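Local coordinates for conserved protein (Mycobacterium tuberculosis, PDB 1RFE) that is of unknown function but probably binds coenzyme F420 and may act as an oxidoreductase of the pyridoxamine 5'-phosphate oxidase-like family, at residues 13-18 against 139-144; 48-53 against 70-75; 62-67 against 132-137; 102-107 against 126-131. All coordinates share one frame; numbering follows the deposited sequence. Where two conformers were deposited one is given.

Contact 1 of 4, residues 13-18 against 139-144; sequences AEIADF and RRTRSW
Van der Waals contact joins the two segments through one side chain of the helix, I15, which points at the strand and meets T141 and S143. With CG1 beside the backbone N and the rest of the chain extended (chi2 166°), its terminal methyl is carried out from the helix. CD1 lies 4.0 Å from OG of S143 and 4.2 Å from CB of the same residue, while its approach to CG2 of T141 is looser, at 4.3 Å. T141 and S143 face the helix, and between them R142 turns away.

Polar bonds engage the strand residues without crossing to the helix. OG of S143 sits between the backbone N and the carbonyl carbon (chi1 60°) and is hydrogen-bonded to the backbone N of M10, so the hydroxyl is engaged although its nearest neighbour on the helix is a methyl group; OE1 of Q4 accepts a hydrogen bond from the backbone N of S143. Away from I15, NH1 of R142 donates to the carbonyl O of T141 at 2.9 Å. This acceptor lies in the guanidinium plane, but the donor stands well above the carbonyl plane.

A polar tie lies nearby, the salt bridge from E14 to K148, just beyond the strand. Between these segments themselves the contact is weak and non-directional, one isoleucine methyl against T141 and an S143 hydroxyl that already has its partner.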
loop_
_atom_site.group_PDB
_atom_site.type_symbol
_atom_site.label_atom_id
_atom_site.label_comp_id
_atom_site.label_asym_id
_atom_site.label_seq_id
_atom_site.Cartn_x
_atom_site.Cartn_y
_atom_site.Cartn_z
ATOM N N ALA A 13 9.432 -12.218 -5.252
ATOM C CA ALA A 13 8.197 -12.957 -5.296
ATOM C C ALA A 13 7.497 -12.953 -3.948
ATOM O O ALA A 13 6.306 -12.931 -3.892
ATOM C CB ALA A 13 8.426 -14.411 -5.779
ATOM N N GLU A 14 8.242 -13.010 -2.862
ATOM C CA GLU A 14 7.651 -12.939 -1.505
ATOM C C GLU A 14 6.992 -11.577 -1.230
ATOM O O GLU A 14 5.935 -11.507 -0.646
ATOM C CB GLU A 14 8.735 -13.220 -0.458
ATOM C CG GLU A 14 9.159 -14.698 -0.377
ATOM C CD GLU A 14 10.413 -14.921 0.475
ATOM O OE1 GLU A 14 11.173 -13.973 0.796
ATOM O OE2 GLU A 14 10.641 -16.065 0.851
ATOM N N ILE A 15 7.605 -10.513 -1.718
ATOM C CA ILE A 15 7.074 -9.149 -1.583
ATOM C C ILE A 15 5.770 -9.055 -2.359
ATOM O O ILE A 15 4.753 -8.612 -1.832
ATOM C CB ILE A 15 8.094 -8.124 -2.125
ATOM C CG1 ILE A 15 9.304 -8.037 -1.209
ATOM C CG2 ILE A 15 7.485 -6.696 -2.310
ATOM C CD1 ILE A 15 10.494 -7.308 -1.855
ATOM N N ALA A 16 5.792 -9.520 -3.594
ATOM C CA ALA A 16 4.561 -9.616 -4.395
ATOM C C ALA A 16 3.407 -10.299 -3.650
ATOM O O ALA A 16 2.353 -9.718 -3.541
ATOM C CB ALA A 16 4.837 -10.254 -5.747
ATOM N N ASP A 17 3.641 -11.492 -3.095
ATOM C CA ASP A 17 2.655 -12.210 -2.291
ATOM C C ASP A 17 2.192 -11.413 -1.103
ATOM O O ASP A 17 1.014 -11.397 -0.805
ATOM C CB ASP A 17 3.192 -13.595 -1.799
ATOM C CG ASP A 17 3.396 -14.599 -2.942
ATOM O OD1 ASP A 17 3.132 -14.235 -4.131
ATOM O OD2 ASP A 17 3.821 -15.793 -2.765
ATOM N N PHE A 18 3.114 -10.715 -0.454
ATOM C CA PHE A 18 2.803 -9.944 0.744
ATOM C C PHE A 18 1.913 -8.716 0.390
ATOM O O PHE A 18 0.953 -8.422 1.086
ATOM C CB PHE A 18 4.103 -9.525 1.483
ATOM C CG PHE A 18 3.869 -8.839 2.789
ATOM C CD1 PHE A 18 3.361 -9.548 3.875
ATOM C CD2 PHE A 18 4.174 -7.468 2.951
ATOM C CE1 PHE A 18 3.149 -8.922 5.115
ATOM C CE2 PHE A 18 3.951 -6.839 4.148
ATOM C CZ PHE A 18 3.431 -7.560 5.257
ATOM N N ARG A 139 11.007 3.511 -6.054
ATOM C CA ARG A 139 12.397 3.603 -6.475
ATOM C C ARG A 139 13.329 2.963 -5.473
ATOM O O ARG A 139 14.425 2.634 -5.821
ATOM C CB ARG A 139 12.830 5.035 -6.631
ATOM C CG ARG A 139 11.755 5.923 -7.145
ATOM C CD ARG A 139 12.031 6.603 -8.386
ATOM N NE ARG A 139 11.344 5.806 -9.432
ATOM C CZ ARG A 139 10.940 6.355 -10.573
ATOM N NH1 ARG A 139 11.159 7.643 -10.779
ATOM N NH2 ARG A 139 10.335 5.643 -11.508
ATOM N N ARG A 140 12.893 2.873 -4.219
ATOM C CA ARG A 140 13.650 2.257 -3.147
ATOM C C ARG A 140 12.695 1.392 -2.345
ATOM O O ARG A 140 11.584 1.800 -1.963
ATOM C CB ARG A 140 14.299 3.286 -2.270
ATOM C CG ARG A 140 15.093 2.711 -1.097
ATOM C CD ARG A 140 16.072 3.724 -0.393
ATOM N NE ARG A 140 16.618 3.242 0.901
ATOM C CZ ARG A 140 15.915 3.103 2.044
ATOM N NH1 ARG A 140 14.607 3.359 2.096
ATOM N NH2 ARG A 140 16.525 2.704 3.159
ATOM N N THR A 141 13.151 0.174 -2.118
ATOM C CA THR A 141 12.400 -0.839 -1.464
ATOM C C THR A 141 13.299 -1.446 -0.417
ATOM O O THR A 141 14.427 -1.799 -0.697
ATOM C CB THR A 141 12.032 -1.903 -2.450
ATOM O OG1 THR A 141 11.134 -1.355 -3.417
ATOM C CG2 THR A 141 11.234 -3.039 -1.769
ATOM N N ARG A 142 12.760 -1.568 0.782
ATOM C CA ARG A 142 13.378 -2.284 1.855
ATOM C C ARG A 142 12.353 -3.277 2.382
ATOM O O ARG A 142 11.167 -2.959 2.505
ATOM C CB ARG A 142 13.821 -1.332 2.965
ATOM C CG ARG A 142 15.078 -0.526 2.638
ATOM C CD ARG A 142 16.323 -1.399 2.380
ATOM N NE ARG A 142 17.500 -0.617 2.020
ATOM C CZ ARG A 142 17.836 -0.265 0.778
ATOM N NH1 ARG A 142 17.089 -0.630 -0.260
ATOM N NH2 ARG A 142 18.940 0.470 0.573
ATOM N N SER A 143 12.799 -4.499 2.652
ATOM C CA SER A 143 11.883 -5.509 3.215
ATOM C C SER A 143 12.490 -6.280 4.369
ATOM O O SER A 143 13.724 -6.268 4.609
ATOM C CB SER A 143 11.453 -6.494 2.128
ATOM O OG SER A 143 12.556 -7.193 1.550
ATOM N N TRP A 144 11.616 -6.987 5.090
ATOM C CA TRP A 144 12.051 -7.797 6.191
ATOM C C TRP A 144 11.067 -8.935 6.515
ATOM O O TRP A 144 9.853 -8.822 6.375
ATOM C CB TRP A 144 12.335 -6.950 7.411
ATOM C CG TRP A 144 11.127 -6.239 7.980
ATOM C CD1 TRP A 144 10.375 -6.638 9.023
ATOM C CD2 TRP A 144 10.587 -4.972 7.553
ATOM N NE1 TRP A 144 9.363 -5.730 9.257
ATOM C CE2 TRP A 144 9.472 -4.701 8.357
ATOM C CE3 TRP A 144 10.905 -4.073 6.529
ATOM C CZ2 TRP A 144 8.694 -3.522 8.209
ATOM C CZ3 TRP A 144 10.127 -2.923 6.370
ATOM C CH2 TRP A 144 9.034 -2.667 7.203
#

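Contact 2 of 4, residues 48-53 against 70-75; sequences GEIWLE and VSFLLE
This is an apolar contact across the interior of the β-barrel, in which I50 and L52 from one wall meet F72 and L74 from another. Strands 49-53 and 70-75 are not paired with each other: their axes pass 10.7 Å apart at an angle of 106°, and side chains alone span the gap.

The F72 ring is the centrepiece. Its CG is anti to the backbone N (chi1 -167°), which turns one side of the ring toward strand 49-53, with I50 near CD2 and CE2 and L52 near CE1. I50 supplies two branches. CD1 comes at the ring obliquely and lies 3.9 Å from CE2, while CG2 sits over one face, 4.2 Å above the plane and offset toward the rim. L52 meets the ring across from I50 along its rim, obliquely and on the same side of its plane, with CD2 4.1 Å from CE1. CD1 of I50 also reaches CD1 of L74 at 4.4 Å, a looser touch that extends the apolar patch along the second strand.

All four residues are buried. Y43 of strand 36-46 touches I50, L52 and L74, I136 of strand 131-138 packs on I50 and L52, and F88 of strand 84-95 reaches I50. From helix 12-21, V19 lies on both I50 and L74, so the helix covers one end of this barrel core.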
loop_
_atom_site.group_PDB
_atom_site.type_symbol
_atom_site.label_atom_id
_atom_site.label_comp_id
_atom_site.label_asym_id
_atom_site.label_seq_id
_atom_site.Cartn_x
_atom_site.Cartn_y
_atom_site.Cartn_z
ATOM N N GLY A 48 1.190 -5.714 -10.745
ATOM C CA GLY A 48 2.240 -5.680 -9.757
ATOM C C GLY A 48 2.357 -4.426 -8.907
ATOM O O GLY A 48 3.196 -4.381 -8.002
ATOM N N GLU A 49 1.577 -3.396 -9.192
ATOM C CA GLU A 49 1.804 -2.083 -8.574
ATOM C C GLU A 49 0.643 -1.695 -7.692
ATOM O O GLU A 49 -0.501 -1.991 -8.028
ATOM C CB GLU A 49 1.947 -0.980 -9.637
ATOM C CG GLU A 49 3.205 -1.061 -10.512
ATOM C CD GLU A 49 3.316 0.162 -11.422
ATOM O OE1 GLU A 49 2.362 0.399 -12.219
ATOM O OE2 GLU A 49 4.350 0.872 -11.318
ATOM N N ILE A 50 0.953 -1.021 -6.592
ATOM C CA ILE A 50 -0.027 -0.488 -5.677
ATOM C C ILE A 50 -0.617 0.807 -6.236
ATOM O O ILE A 50 0.124 1.682 -6.692
ATOM C CB ILE A 50 0.596 -0.208 -4.240
ATOM C CG1 ILE A 50 0.981 -1.533 -3.589
ATOM C CG2 ILE A 50 -0.395 0.600 -3.335
ATOM C CD1 ILE A 50 1.913 -1.438 -2.413
ATOM N N TRP A 51 -1.957 0.854 -6.215
ATOM C CA TRP A 51 -2.748 2.028 -6.539
ATOM C C TRP A 51 -3.707 2.343 -5.423
ATOM O O TRP A 51 -4.281 1.439 -4.808
ATOM C CB TRP A 51 -3.617 1.806 -7.774
ATOM C CG TRP A 51 -2.926 1.685 -9.110
ATOM C CD1 TRP A 51 -2.085 0.727 -9.475
ATOM C CD2 TRP A 51 -3.044 2.571 -10.232
ATOM N NE1 TRP A 51 -1.641 0.935 -10.747
ATOM C CE2 TRP A 51 -2.270 2.028 -11.263
ATOM C CE3 TRP A 51 -3.776 3.747 -10.482
ATOM C CZ2 TRP A 51 -2.172 2.622 -12.536
ATOM C CZ3 TRP A 51 -3.700 4.329 -11.745
ATOM C CH2 TRP A 51 -2.896 3.777 -12.752
ATOM N N LEU A 52 -3.945 3.641 -5.257
ATOM C CA LEU A 52 -4.861 4.160 -4.302
ATOM C C LEU A 52 -5.962 4.905 -5.026
ATOM O O LEU A 52 -5.821 5.247 -6.207
ATOM C CB LEU A 52 -4.152 5.081 -3.296
ATOM C CG LEU A 52 -2.878 4.486 -2.674
ATOM C CD1 LEU A 52 -2.157 5.516 -1.853
ATOM C CD2 LEU A 52 -3.098 3.205 -1.837
ATOM N N GLU A 53 -7.092 5.087 -4.323
ATOM C CA GLU A 53 -8.158 5.954 -4.818
ATOM C C GLU A 53 -8.387 7.024 -3.786
ATOM O O GLU A 53 -8.349 6.725 -2.599
ATOM C CB GLU A 53 -9.444 5.173 -5.162
ATOM C CG GLU A 53 -10.100 4.338 -4.052
ATOM C CD GLU A 53 -11.146 5.093 -3.234
ATOM O OE1 GLU A 53 -10.972 5.190 -1.993
ATOM N N VAL A 70 6.312 10.051 -2.352
ATOM C CA VAL A 70 5.495 9.257 -1.449
ATOM C C VAL A 70 6.305 8.183 -0.774
ATOM O O VAL A 70 7.345 7.718 -1.311
ATOM C CB VAL A 70 4.345 8.473 -2.144
ATOM C CG1 VAL A 70 3.198 9.279 -2.260
ATOM C CG2 VAL A 70 4.755 7.851 -3.505
ATOM N N SER A 71 5.830 7.778 0.402
ATOM C CA SER A 71 6.282 6.541 1.031
ATOM C C SER A 71 5.088 5.695 1.392
ATOM O O SER A 71 3.994 6.226 1.713
ATOM C CB SER A 71 7.075 6.827 2.304
ATOM O OG SER A 71 8.171 7.647 1.991
ATOM N N PHE A 72 5.269 4.378 1.350
ATOM C CA PHE A 72 4.147 3.481 1.682
ATOM C C PHE A 72 4.712 2.293 2.407
ATOM O O PHE A 72 5.680 1.702 1.944
ATOM C CB PHE A 72 3.396 3.092 0.407
ATOM C CG PHE A 72 2.058 2.444 0.638
ATOM C CD1 PHE A 72 0.949 3.202 0.915
ATOM C CD2 PHE A 72 1.916 1.065 0.557
ATOM C CE1 PHE A 72 -0.277 2.583 1.119
ATOM C CE2 PHE A 72 0.707 0.456 0.740
ATOM C CZ PHE A 72 -0.400 1.222 1.022
ATOM N N LEU A 73 4.093 1.930 3.538
ATOM C CA LEU A 73 4.598 0.880 4.412
ATOM C C LEU A 73 3.517 -0.170 4.726
ATOM O O LEU A 73 2.414 0.163 5.131
ATOM C CB LEU A 73 5.136 1.484 5.728
ATOM C CG LEU A 73 5.846 0.518 6.734
ATOM C CD1 LEU A 73 6.891 1.197 7.614
ATOM C CD2 LEU A 73 4.856 -0.149 7.700
ATOM N N LEU A 74 3.881 -1.431 4.536
ATOM C CA LEU A 74 3.088 -2.581 4.912
ATOM C C LEU A 74 3.842 -3.382 5.956
ATOM O O LEU A 74 5.023 -3.633 5.799
ATOM C CB LEU A 74 2.857 -3.484 3.692
ATOM C CG LEU A 74 1.957 -2.970 2.574
ATOM C CD1 LEU A 74 2.106 -3.779 1.310
ATOM C CD2 LEU A 74 0.496 -2.962 3.072
ATOM N N GLU A 75 3.138 -3.860 6.968
ATOM C CA GLU A 75 3.760 -4.581 8.038
ATOM C C GLU A 75 2.773 -5.512 8.697
ATOM O O GLU A 75 1.576 -5.179 8.833
ATOM C CB GLU A 75 4.361 -3.556 9.047
ATOM C CG GLU A 75 4.045 -3.671 10.529
ATOM C CD GLU A 75 2.611 -3.397 10.930
ATOM O OE1 GLU A 75 2.017 -2.393 10.479
ATOM O OE2 GLU A 75 2.088 -4.200 11.733
#

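Contact 3 of 4, residues 62-67 against 132-137; sequences VNLRRD and VGVRIV
V132, the first residue of the strand segment, meets R65 of helix 59-66. Its CG1 lies 4.3 Å from NH2 of R65, at the edge of the guanidinium and near its plane, while the same NH2 is hydrogen-bonded to the carbonyl O of A56; the valine borders a group that is already held.

Two residues on, V134 turns its side chain toward the helix. With CG1 anti to the backbone N (chi1 173°), that methyl meets CD1 of L64 at 3.9 Å, the two side chains reaching tip to tip. The backbones stay well apart, the CA atoms of L64 and V134 being 9.1 Å from each other, so the side chains bridge the space. L64 also rests on V70, T29 and I94, which places its end among several strands.

R135 faces the other side of the sheet, where it forms salt bridges with E49 and E93, and I136 returns to the interior, packing on F72.

The alternation of V132, V134 and I136 inward with R135 outward is that of a barrel strand. Helix 59-66, linking strands 49-55 and 69-76, packs against the barrel strands, an arrangement consistent with the split-barrel fold of the pyridoxamine 5'-phosphate oxidase family.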
loop_
_atom_site.group_PDB
_atom_site.type_symbol
_atom_site.label_atom_id
_atom_site.label_comp_id
_atom_site.label_asym_id
_atom_site.label_seq_id
_atom_site.Cartn_x
_atom_site.Cartn_y
_atom_site.Cartn_z
ATOM N N VAL A 62 -3.836 16.839 -3.286
ATOM C CA VAL A 62 -3.244 18.181 -3.279
ATOM C C VAL A 62 -1.756 18.150 -2.916
ATOM O O VAL A 62 -0.936 18.707 -3.637
ATOM C CB VAL A 62 -4.055 19.167 -2.361
ATOM C CG1 VAL A 62 -3.210 20.415 -1.961
ATOM C CG2 VAL A 62 -5.332 19.592 -3.060
ATOM N N ASN A 63 -1.386 17.380 -1.897
ATOM C CA ASN A 63 0.035 17.206 -1.581
ATOM C C ASN A 63 0.766 16.629 -2.770
ATOM O O ASN A 63 1.891 17.034 -3.139
ATOM C CB ASN A 63 0.268 16.276 -0.385
ATOM C CG ASN A 63 -0.207 16.830 0.934
ATOM O OD1 ASN A 63 -0.315 16.047 1.912
ATOM N ND2 ASN A 63 -0.546 18.147 1.007
ATOM N N LEU A 64 0.121 15.678 -3.418
ATOM C CA LEU A 64 0.838 14.922 -4.409
ATOM C C LEU A 64 1.082 15.639 -5.755
ATOM O O LEU A 64 1.995 15.298 -6.466
ATOM C CB LEU A 64 0.151 13.600 -4.668
ATOM C CG LEU A 64 0.405 12.549 -3.595
ATOM C CD1 LEU A 64 -0.469 11.316 -3.888
ATOM C CD2 LEU A 64 1.833 12.171 -3.473
ATOM N N ARG A 65 0.243 16.582 -6.095
ATOM C CA ARG A 65 0.393 17.336 -7.334
ATOM C C ARG A 65 1.496 18.347 -7.127
ATOM O O ARG A 65 2.254 18.641 -8.064
ATOM C CB ARG A 65 -0.918 18.057 -7.704
ATOM C CG ARG A 65 -1.992 17.139 -8.354
ATOM C CD ARG A 65 -3.288 17.852 -8.776
ATOM N NE ARG A 65 -4.429 16.926 -8.814
ATOM C CZ ARG A 65 -5.462 16.866 -7.933
ATOM N NH1 ARG A 65 -5.576 17.685 -6.891
ATOM N NH2 ARG A 65 -6.412 15.935 -8.126
ATOM N N ARG A 66 1.576 18.864 -5.898
ATOM C CA ARG A 66 2.602 19.829 -5.480
ATOM C C ARG A 66 3.960 19.146 -5.338
ATOM O O ARG A 66 4.964 19.708 -5.708
ATOM C CB ARG A 66 2.185 20.509 -4.156
ATOM C CG ARG A 66 3.125 21.652 -3.716
ATOM C CD ARG A 66 2.775 22.391 -2.427
ATOM N N ASP A 67 3.966 17.905 -4.838
ATOM C CA ASP A 67 5.186 17.154 -4.633
ATOM C C ASP A 67 4.903 15.631 -4.751
ATOM O O ASP A 67 4.343 15.044 -3.832
ATOM C CB ASP A 67 5.772 17.514 -3.277
ATOM C CG ASP A 67 7.158 16.947 -3.055
ATOM O OD1 ASP A 67 7.562 15.884 -3.647
ATOM O OD2 ASP A 67 7.919 17.499 -2.220
ATOM N N VAL A 132 -9.748 10.097 -8.087
ATOM C CA VAL A 132 -8.593 9.837 -8.952
ATOM C C VAL A 132 -7.889 8.562 -8.503
ATOM O O VAL A 132 -8.057 8.109 -7.385
ATOM C CB VAL A 132 -7.593 11.012 -8.965
ATOM C CG1 VAL A 132 -8.278 12.266 -9.476
ATOM C CG2 VAL A 132 -6.952 11.254 -7.612
ATOM N N GLY A 133 -7.100 7.993 -9.399
ATOM C CA GLY A 133 -6.223 6.889 -9.084
ATOM C C GLY A 133 -4.855 7.440 -8.691
ATOM O O GLY A 133 -4.445 8.472 -9.222
ATOM N N VAL A 134 -4.163 6.756 -7.766
ATOM C CA VAL A 134 -2.826 7.130 -7.377
ATOM C C VAL A 134 -1.935 5.920 -7.534
ATOM O O VAL A 134 -2.002 4.970 -6.752
ATOM C CB VAL A 134 -2.779 7.673 -5.913
ATOM C CG1 VAL A 134 -1.318 7.907 -5.467
ATOM C CG2 VAL A 134 -3.559 8.975 -5.802
ATOM N N ARG A 135 -1.124 5.929 -8.563
ATOM C CA ARG A 135 -0.218 4.853 -8.806
ATOM C C ARG A 135 1.092 5.088 -8.055
ATOM O O ARG A 135 1.739 6.078 -8.255
ATOM C CB ARG A 135 0.012 4.740 -10.312
ATOM C CG ARG A 135 1.035 3.733 -10.820
ATOM C CD ARG A 135 1.203 3.922 -12.361
ATOM N NE ARG A 135 2.429 3.443 -12.962
ATOM C CZ ARG A 135 3.463 4.199 -13.410
ATOM N NH1 ARG A 135 3.502 5.546 -13.367
ATOM N NH2 ARG A 135 4.494 3.566 -13.950
ATOM N N ILE A 136 1.462 4.136 -7.208
ATOM C CA ILE A 136 2.713 4.172 -6.455
ATOM C C ILE A 136 3.826 3.478 -7.236
ATOM O O ILE A 136 3.780 2.265 -7.553
ATOM C CB ILE A 136 2.509 3.593 -5.066
ATOM C CG1 ILE A 136 1.433 4.464 -4.390
ATOM C CG2 ILE A 136 3.866 3.549 -4.286
ATOM C CD1 ILE A 136 1.069 4.116 -3.004
ATOM N N VAL A 137 4.830 4.267 -7.569
ATOM C CA VAL A 137 6.005 3.734 -8.242
ATOM C C VAL A 137 7.202 3.776 -7.310
ATOM O O VAL A 137 7.636 4.845 -6.908
ATOM C CB VAL A 137 6.340 4.536 -9.474
ATOM C CG1 VAL A 137 7.533 3.850 -10.199
ATOM C CG2 VAL A 137 5.141 4.622 -10.361
#

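Contact 4 of 4, residues 102-107 against 126-131; sequences HRVGVS and QMMNKR
The isopropyl group of V104 overlaps the terminal methyl of M128, a selenomethionine, and the two side chains cross at about a right angle. CE of M128 lies 3.7 Å from CG1 of V104 and 4.0 Å from its CB. The chain of M128 is bent twice, at chi2 (-52°) and chi3 (-69°), and this curl lays it along the helix surface before its methyl reaches the valine. On the way it passes over G105: CG is 3.8 Å from the glycine CA, and SE 3.9 Å from the same atom. The direction a side chain would take from G105 is occupied by CG of M128, so the glycine leaves room for the approach, with the CA atoms of G105 and M128 about 6.3 Å apart.

M127, also a selenomethionine, approaches the same glycine. Its SE is 3.8 Å from the carbonyl O of G105, a van der Waals approach, and the side chain also touches V108 and W109 one turn further on. Beyond M128 the chain makes a type II turn to R131, closed by the bond from R131 N to M128 O, and enters strand 131-138. On the barrel side, V104 packs on W51 and I46.

The interface is thus held by shape and dispersion: the two selenomethionine side chains fit against the helix backbone at one glycine, without directional bonds between the segments.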
loop_
_atom_site.group_PDB
_atom_site.type_symbol
_atom_site.label_atom_id
_atom_site.label_comp_id
_atom_site.label_asym_id
_atom_site.label_seq_id
_atom_site.Cartn_x
_atom_site.Cartn_y
_atom_site.Cartn_z
ATOM N N HIS A 102 -11.480 2.442 -13.402
ATOM C CA HIS A 102 -12.370 1.316 -13.292
ATOM C C HIS A 102 -11.584 0.056 -12.804
ATOM O O HIS A 102 -12.055 -0.665 -11.923
ATOM C CB HIS A 102 -13.048 1.055 -14.651
ATOM C CG HIS A 102 -13.906 -0.151 -14.638
ATOM N ND1 HIS A 102 -15.087 -0.188 -13.933
ATOM C CD2 HIS A 102 -13.717 -1.392 -15.140
ATOM C CE1 HIS A 102 -15.627 -1.388 -14.070
ATOM N NE2 HIS A 102 -14.816 -2.138 -14.793
ATOM N N ARG A 103 -10.385 -0.160 -13.341
ATOM C CA ARG A 103 -9.468 -1.200 -12.839
ATOM C C ARG A 103 -9.117 -1.043 -11.331
ATOM O O ARG A 103 -9.034 -2.034 -10.611
ATOM C CB ARG A 103 -8.179 -1.198 -13.681
ATOM C CG ARG A 103 -8.386 -1.570 -15.145
ATOM C CD ARG A 103 -7.133 -2.022 -15.893
ATOM N NE ARG A 103 -6.318 -0.860 -16.241
ATOM C CZ ARG A 103 -6.264 -0.236 -17.437
ATOM N NH1 ARG A 103 -6.919 -0.672 -18.489
ATOM N NH2 ARG A 103 -5.497 0.835 -17.575
ATOM N N VAL A 104 -8.914 0.198 -10.869
ATOM C CA VAL A 104 -8.690 0.485 -9.442
ATOM C C VAL A 104 -9.927 0.064 -8.681
ATOM O O VAL A 104 -9.824 -0.709 -7.720
ATOM C CB VAL A 104 -8.290 1.998 -9.177
ATOM C CG1 VAL A 104 -8.363 2.358 -7.681
ATOM C CG2 VAL A 104 -6.908 2.230 -9.686
ATOM N N GLY A 105 -11.104 0.454 -9.178
ATOM C CA GLY A 105 -12.345 0.201 -8.485
ATOM C C GLY A 105 -12.620 -1.293 -8.382
ATOM O O GLY A 105 -13.035 -1.769 -7.330
ATOM N N VAL A 106 -12.300 -2.025 -9.458
ATOM C CA VAL A 106 -12.512 -3.451 -9.524
ATOM C C VAL A 106 -11.567 -4.214 -8.617
ATOM O O VAL A 106 -11.951 -5.241 -8.048
ATOM C CB VAL A 106 -12.483 -3.922 -10.998
ATOM C CG1 VAL A 106 -12.246 -5.420 -11.154
ATOM C CG2 VAL A 106 -13.825 -3.499 -11.699
ATOM N N SER A 107 -10.318 -3.749 -8.511
ATOM C CA SER A 107 -9.329 -4.415 -7.703
ATOM C C SER A 107 -9.671 -4.244 -6.230
ATOM O O SER A 107 -9.556 -5.198 -5.462
ATOM C CB SER A 107 -7.870 -3.993 -8.053
ATOM O OG SER A 107 -6.996 -4.340 -7.017
ATOM N N GLN A 126 -19.843 4.269 -8.616
ATOM C CA GLN A 126 -20.137 5.232 -7.556
ATOM C C GLN A 126 -19.002 5.403 -6.539
ATOM O O GLN A 126 -18.735 6.505 -6.083
ATOM C CB GLN A 126 -21.423 4.838 -6.814
ATOM C CG GLN A 126 -22.217 5.997 -6.254
ATOM C CD GLN A 126 -23.442 5.474 -5.492
ATOM O OE1 GLN A 126 -24.524 5.307 -6.076
ATOM N NE2 GLN A 126 -23.258 5.187 -4.215
HETATM N N MSE A 127 -18.344 4.318 -6.197
HETATM C CA MSE A 127 -17.137 4.359 -5.369
HETATM C C MSE A 127 -16.075 5.284 -6.019
HETATM O O MSE A 127 -15.384 6.047 -5.323
HETATM C CB MSE A 127 -16.582 2.934 -5.176
HETATM C CG MSE A 127 -15.128 2.820 -4.625
HETATM SE SE MSE A 127 -14.296 1.062 -5.114
HETATM C CE MSE A 127 -15.414 -0.052 -3.975
HETATM N N MSE A 128 -15.979 5.229 -7.337
HETATM C CA MSE A 128 -14.888 5.897 -8.066
HETATM C C MSE A 128 -15.276 7.276 -8.651
HETATM O O MSE A 128 -14.448 7.942 -9.255
HETATM C CB MSE A 128 -14.402 4.991 -9.187
HETATM C CG MSE A 128 -13.738 3.724 -8.741
HETATM SE SE MSE A 128 -12.280 3.972 -7.424
HETATM C CE MSE A 128 -10.956 4.883 -8.634
ATOM N N ASN A 129 -16.539 7.654 -8.460
ATOM C CA ASN A 129 -17.101 8.951 -8.873
ATOM C C ASN A 129 -16.384 10.151 -8.226
ATOM O O ASN A 129 -16.316 10.248 -7.019
ATOM C CB ASN A 129 -18.597 8.982 -8.503
ATOM C CG ASN A 129 -19.282 10.253 -8.959
ATOM O OD1 ASN A 129 -19.895 10.976 -8.148
ATOM N ND2 ASN A 129 -19.178 10.544 -10.255
ATOM N N LYS A 130 -15.811 11.037 -9.034
ATOM C CA LYS A 130 -15.050 12.223 -8.545
ATOM C C LYS A 130 -13.781 11.817 -7.785
ATOM O O LYS A 130 -13.284 12.551 -6.902
ATOM C CB LYS A 130 -15.895 13.153 -7.635
ATOM C CG LYS A 130 -17.338 13.396 -8.062
ATOM C CD LYS A 130 -17.485 14.592 -9.003
ATOM C CE LYS A 130 -18.961 15.015 -9.148
ATOM N NZ LYS A 130 -19.571 14.634 -10.440
ATOM N N ARG A 131 -13.293 10.619 -8.082
ATOM C CA ARG A 131 -12.067 10.166 -7.479
ATOM C C ARG A 131 -10.981 10.075 -8.541
ATOM O O ARG A 131 -11.258 10.059 -9.734
ATOM C CB ARG A 131 -12.280 8.845 -6.755
ATOM C CG ARG A 131 -13.261 9.005 -5.603
ATOM C CD ARG A 131 -13.120 7.998 -4.522
ATOM N NE ARG A 131 -14.140 8.179 -3.480
ATOM C CZ ARG A 131 -13.879 8.310 -2.166
ATOM N NH1 ARG A 131 -12.626 8.289 -1.682
ATOM N NH2 ARG A 131 -14.901 8.457 -1.319
#

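Contacts 1, 2 and 3 run in a nearly straight line through the barrel, and contact 4 lies outside it. Contact 2 is at the core, about 3 Å from the chain centre, with contacts 1 and 3 each about 11 Å from it, centre to centre, and 21 Å from each other. F18 of contact 1 packs on L74, its CE2 3.6 Å from L74 CB. Contacts 2 and 3 share a strand pair, with L52 O 2.7 Å from V134 N. Contact 4 meets contact 2 where CB of E53 lies 3.8 Å from CE of M128; its centre is about 26 Å from that of contact 1, on the opposite side of the chain's centre. None of the four is known to form the F420 site, so their relation to it remains open.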